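Local structure of transcription antitermination protein NusB (Thermotoga maritima, 1TZV) at residues R52-K55 and E56-M60; V102-D105 and E106-I110. The protein probably takes part in transcription antitermination by binding the boxA sequence of ribosomal RNA operons, and exists mainly as a monomer. One frame throughout, in Å; residues are numbered along the deposited sequence.

Both contacts are local, each joining residues on consecutive turns of the polypeptide in the all-helical NusB fold. Contact 1 comes first along the chain and lies at the surface, where helix 41-56 ends and helix 58-66 begins; contact 2 follows, wholly inside helix 100-114, and is partly buried. They sit on opposite sides of the centre of the chain, with their own centres about 20 Å apart and their nearest atoms about 10 Å apart, and do not touch. Helices 5-19 and 79-94 receive side chains from both, so the helix junction and the regular helix are tied to the same two elements of one compact unit.

Contact 1 (R52-K55 and E56-M60); sequences RGIK and ENLSM
The carbonyl oxygen of Gly-53 is gripped by two donors of a single residue, the backbone N and the side-chain ND2 of Asn-57, at a helix-to-helix junction: helix 41-56 ends here and helix 58-66 starts just after Asn-57. Of the two bonds, the one from Asn-57 ND2 to Gly-53 O is the shorter at 2.9 Å, and also the straighter, with an N-H...O angle of 154°. The amide is brought back over the end of the first helix because CG stands anti to the carbonyl carbon of Asn-57 (chi1 -65°), and the glycine O lies 15° out of the amide plane. A leucine in place of Asn-57 has no amide N-H to offer, and would probably leave Gly-53 O with one donor fewer from this turn and the junction less firmly pinned.

One residue earlier the i to i+4 pattern still holds, Glu-56 N binding Arg-52 O at 2.9 Å. At Asn-57 the backbone leaves helical geometry, and its N makes a further, weak bond to Ile-54 O. Lys-55 NZ forms salt bridges with Asp-26 and Glu-28. Ile-54 is the buried residue of the group and rests on Val-12 and Leu-16 of helix 5-19 and on Tyr-90 of helix 79-94, while Asn-57 touches Phe-94 of the latter. Apolar contact across the junction is slight: methyl CG2 of Ile-54 meets methyl CD1 of Leu-58 at 4.2 Å.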
loop_
_atom_site.group_PDB
_atom_site.type_symbol
_atom_site.label_atom_id
_atom_site.label_comp_id
_atom_site.label_asym_id
_atom_site.label_seq_id
_atom_site.Cartn_x
_atom_site.Cartn_y
_atom_site.Cartn_z
ATOM N N ARG A 52 -4.391 -8.964 -4.922
ATOM C CA ARG A 52 -3.819 -10.272 -5.230
ATOM C C ARG A 52 -2.299 -10.201 -5.270
ATOM O O ARG A 52 -1.623 -11.136 -4.833
ATOM C CB ARG A 52 -4.386 -10.811 -6.540
ATOM C CG ARG A 52 -5.811 -11.307 -6.341
ATOM C CD ARG A 52 -6.450 -11.841 -7.606
ATOM N NE ARG A 52 -5.839 -13.077 -8.092
ATOM C CZ ARG A 52 -6.299 -13.744 -9.151
ATOM N NH1 ARG A 52 -7.355 -13.275 -9.797
ATOM N NH2 ARG A 52 -5.705 -14.856 -9.559
ATOM N N GLY A 53 -1.768 -9.081 -5.763
ATOM C CA GLY A 53 -0.328 -8.899 -5.831
ATOM C C GLY A 53 0.318 -8.804 -4.461
ATOM O O GLY A 53 1.404 -9.329 -4.226
ATOM N N ILE A 54 -0.357 -8.123 -3.539
ATOM C CA ILE A 54 0.169 -7.986 -2.193
ATOM C C ILE A 54 0.085 -9.348 -1.507
ATOM O O ILE A 54 1.026 -9.771 -0.843
ATOM C CB ILE A 54 -0.620 -6.911 -1.420
ATOM C CG1 ILE A 54 -0.305 -5.531 -2.029
ATOM C CG2 ILE A 54 -0.286 -6.975 0.076
ATOM C CD1 ILE A 54 -1.284 -4.432 -1.633
ATOM N N LYS A 55 -1.021 -10.059 -1.699
ATOM C CA LYS A 55 -1.155 -11.368 -1.069
ATOM C C LYS A 55 -0.103 -12.352 -1.582
ATOM O O LYS A 55 0.513 -13.072 -0.797
ATOM C CB LYS A 55 -2.561 -11.936 -1.313
ATOM C CG LYS A 55 -2.795 -13.262 -0.605
ATOM C CD LYS A 55 -4.266 -13.631 -0.498
ATOM C CE LYS A 55 -4.845 -14.110 -1.809
ATOM N NZ LYS A 55 -6.180 -14.741 -1.598
ATOM N N GLU A 56 0.116 -12.356 -2.892
ATOM C CA GLU A 56 1.077 -13.253 -3.536
ATOM C C GLU A 56 2.531 -12.963 -3.182
ATOM O O GLU A 56 3.364 -13.869 -3.154
ATOM C CB GLU A 56 0.907 -13.180 -5.062
ATOM C CG GLU A 56 2.149 -13.546 -5.883
ATOM C CD GLU A 56 2.528 -15.015 -5.800
ATOM O OE1 GLU A 56 3.617 -15.371 -6.301
ATOM O OE2 GLU A 56 1.746 -15.815 -5.244
ATOM N N ASN A 57 2.834 -11.701 -2.909
ATOM C CA ASN A 57 4.203 -11.300 -2.596
ATOM C C ASN A 57 4.380 -10.821 -1.137
ATOM O O ASN A 57 5.379 -10.179 -0.827
ATOM C CB ASN A 57 4.619 -10.170 -3.545
ATOM C CG ASN A 57 4.680 -10.604 -5.008
ATOM O OD1 ASN A 57 5.621 -11.281 -5.429
ATOM N ND2 ASN A 57 3.680 -10.203 -5.786
ATOM N N LEU A 58 3.456 -11.162 -0.247
ATOM C CA LEU A 58 3.517 -10.644 1.124
ATOM C C LEU A 58 4.833 -10.880 1.853
ATOM O O LEU A 58 5.383 -9.963 2.454
ATOM C CB LEU A 58 2.363 -11.196 1.966
ATOM C CG LEU A 58 2.181 -10.456 3.295
ATOM C CD1 LEU A 58 1.856 -8.998 3.034
ATOM C CD2 LEU A 58 1.087 -11.109 4.120
ATOM N N SER A 59 5.348 -12.104 1.808
ATOM C CA SER A 59 6.603 -12.405 2.491
ATOM C C SER A 59 7.755 -11.572 1.957
ATOM O O SER A 59 8.537 -11.014 2.731
ATOM C CB SER A 59 6.949 -13.891 2.347
ATOM O OG SER A 59 5.998 -14.696 3.013
ATOM N N MET A 60 7.881 -11.504 0.637
ATOM C CA MET A 60 8.957 -10.738 0.035
ATOM C C MET A 60 8.807 -9.248 0.367
ATOM O O MET A 60 9.781 -8.567 0.656
ATOM C CB MET A 60 8.964 -10.976 -1.479
ATOM C CG MET A 60 9.980 -10.162 -2.251
ATOM S SD MET A 60 9.316 -8.536 -2.641
ATOM C CE MET A 60 8.247 -8.921 -3.981
#

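Contact 2 (V102-D105 and E106-I110); sequences VTID and EAIEI
Four successive backbone hydrogen bonds join Val-102, Thr-103, Ile-104 and Asp-105 to the residues four further on, the i to i+4 pattern of an alpha-helix, here within helix 100-114. The shortest, Glu-106 N to Val-102 O, measures 2.9 Å. At the other end of the series, Glu-109 N lies 3.1 Å from Asp-105 O. The straightest is Ile-108 N to Ile-104 O, with an N-H...O angle of 167°.

Apolar contacts follow the same spacing. Ile-104 and Ile-108 meet at an angle, methyl CG2 of the first lying 3.8 Å from CD1 of the second. The CG1 branch of Ile-108, anti to its own carbonyl carbon (chi1 -70°), runs back along the helix and brings that terminal methyl to the earlier turn. Val-102 and Glu-106 instead lie side by side and point the same way, with the valine CG1 4.2 Å from the glutamate CG.

The charged ends form a third group. In the conformer given for Glu-106, one of two modelled, its OE1 comes 2.5 Å from Glu-109 OE1, a close approach that is uncertain for that reason but suggests that one of the acids may carry a proton. Both oxygens make salt bridges to NE of Arg-6, which would ease the crowding of negative charge.

Among its neighbours the helix is enclosed on several faces: Val-102, Glu-106 and Ile-110 touch helix 5-19, Ile-104 and Ile-108 reach Asn-124 of helix 117-134, and Thr-103 and Ala-107 pack on Ala-88 of helix 79-94, where Thr-103 OG1 is also hydrogen-bonded to Glu-91.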
loop_
_atom_site.group_PDB
_atom_site.type_symbol
_atom_site.label_atom_id
_atom_site.label_comp_id
_atom_site.label_asym_id
_atom_site.label_seq_id
_atom_site.Cartn_x
_atom_site.Cartn_y
_atom_site.Cartn_z
ATOM N N VAL A 102 4.762 9.843 -6.919
ATOM C CA VAL A 102 3.325 9.678 -6.715
ATOM C C VAL A 102 3.057 8.593 -5.664
ATOM O O VAL A 102 2.240 8.770 -4.745
ATOM C CB VAL A 102 2.607 9.323 -8.040
ATOM C CG1 VAL A 102 1.193 8.885 -7.776
ATOM C CG2 VAL A 102 2.592 10.539 -8.955
ATOM N N THR A 103 3.746 7.470 -5.771
ATOM C CA THR A 103 3.567 6.394 -4.810
ATOM C C THR A 103 3.905 6.900 -3.423
ATOM O O THR A 103 3.139 6.698 -2.471
ATOM C CB THR A 103 4.473 5.207 -5.153
ATOM O OG1 THR A 103 4.015 4.625 -6.378
ATOM C CG2 THR A 103 4.440 4.151 -4.034
ATOM N N ILE A 104 5.029 7.579 -3.272
ATOM C CA ILE A 104 5.424 8.034 -1.948
ATOM C C ILE A 104 4.500 9.123 -1.401
ATOM O O ILE A 104 4.030 9.030 -0.262
ATOM C CB ILE A 104 6.908 8.493 -1.956
ATOM C CG1 ILE A 104 7.802 7.298 -2.314
ATOM C CG2 ILE A 104 7.286 9.085 -0.610
ATOM C CD1 ILE A 104 9.278 7.644 -2.388
ATOM N N ASP A 105 4.205 10.135 -2.201
ATOM C CA ASP A 105 3.341 11.212 -1.746
ATOM C C ASP A 105 1.956 10.703 -1.338
ATOM O O ASP A 105 1.406 11.112 -0.318
ATOM C CB ASP A 105 3.177 12.289 -2.835
ATOM C CG ASP A 105 4.428 13.133 -3.034
ATOM O OD1 ASP A 105 4.406 14.003 -3.935
ATOM O OD2 ASP A 105 5.423 12.938 -2.308
ATOM N N GLU A 106 1.373 9.813 -2.129
ATOM C CA GLU A 106 0.047 9.295 -1.804
ATOM C C GLU A 106 0.065 8.406 -0.573
ATOM O O GLU A 106 -0.874 8.411 0.222
ATOM C CB GLU A 106 -0.526 8.511 -2.981
ATOM C CG GLU A 106 -0.862 9.364 -4.175
ATOM C CD GLU A 106 -1.684 10.568 -3.796
ATOM O OE1 GLU A 106 -2.647 10.407 -3.024
ATOM O OE2 GLU A 106 -1.374 11.676 -4.271
ATOM N N ALA A 107 1.138 7.649 -0.408
ATOM C CA ALA A 107 1.252 6.744 0.735
ATOM C C ALA A 107 1.326 7.617 1.999
ATOM O O ALA A 107 0.693 7.319 3.013
ATOM C CB ALA A 107 2.503 5.900 0.612
ATOM N N ILE A 108 2.112 8.685 1.961
ATOM C CA ILE A 108 2.228 9.602 3.088
ATOM C C ILE A 108 0.841 10.163 3.420
ATOM O O ILE A 108 0.498 10.303 4.602
ATOM C CB ILE A 108 3.189 10.781 2.749
ATOM C CG1 ILE A 108 4.631 10.283 2.663
ATOM C CG2 ILE A 108 3.067 11.898 3.790
ATOM C CD1 ILE A 108 5.557 11.283 1.952
ATOM N N GLU A 109 0.054 10.503 2.408
ATOM C CA GLU A 109 -1.299 11.027 2.631
ATOM C C GLU A 109 -2.138 10.022 3.415
ATOM O O GLU A 109 -2.876 10.416 4.340
ATOM C CB GLU A 109 -2.017 11.315 1.309
ATOM C CG GLU A 109 -1.609 12.579 0.542
ATOM C CD GLU A 109 -2.234 12.631 -0.866
ATOM O OE1 GLU A 109 -3.196 11.873 -1.139
ATOM O OE2 GLU A 109 -1.768 13.436 -1.705
ATOM N N ILE A 110 -2.066 8.738 3.066
ATOM C CA ILE A 110 -2.850 7.745 3.792
ATOM C C ILE A 110 -2.355 7.635 5.224
ATOM O O ILE A 110 -3.158 7.575 6.159
ATOM C CB ILE A 110 -2.794 6.365 3.093
ATOM C CG1 ILE A 110 -3.396 6.471 1.684
ATOM C CG2 ILE A 110 -3.591 5.326 3.922
ATOM C CD1 ILE A 110 -3.309 5.150 0.870
#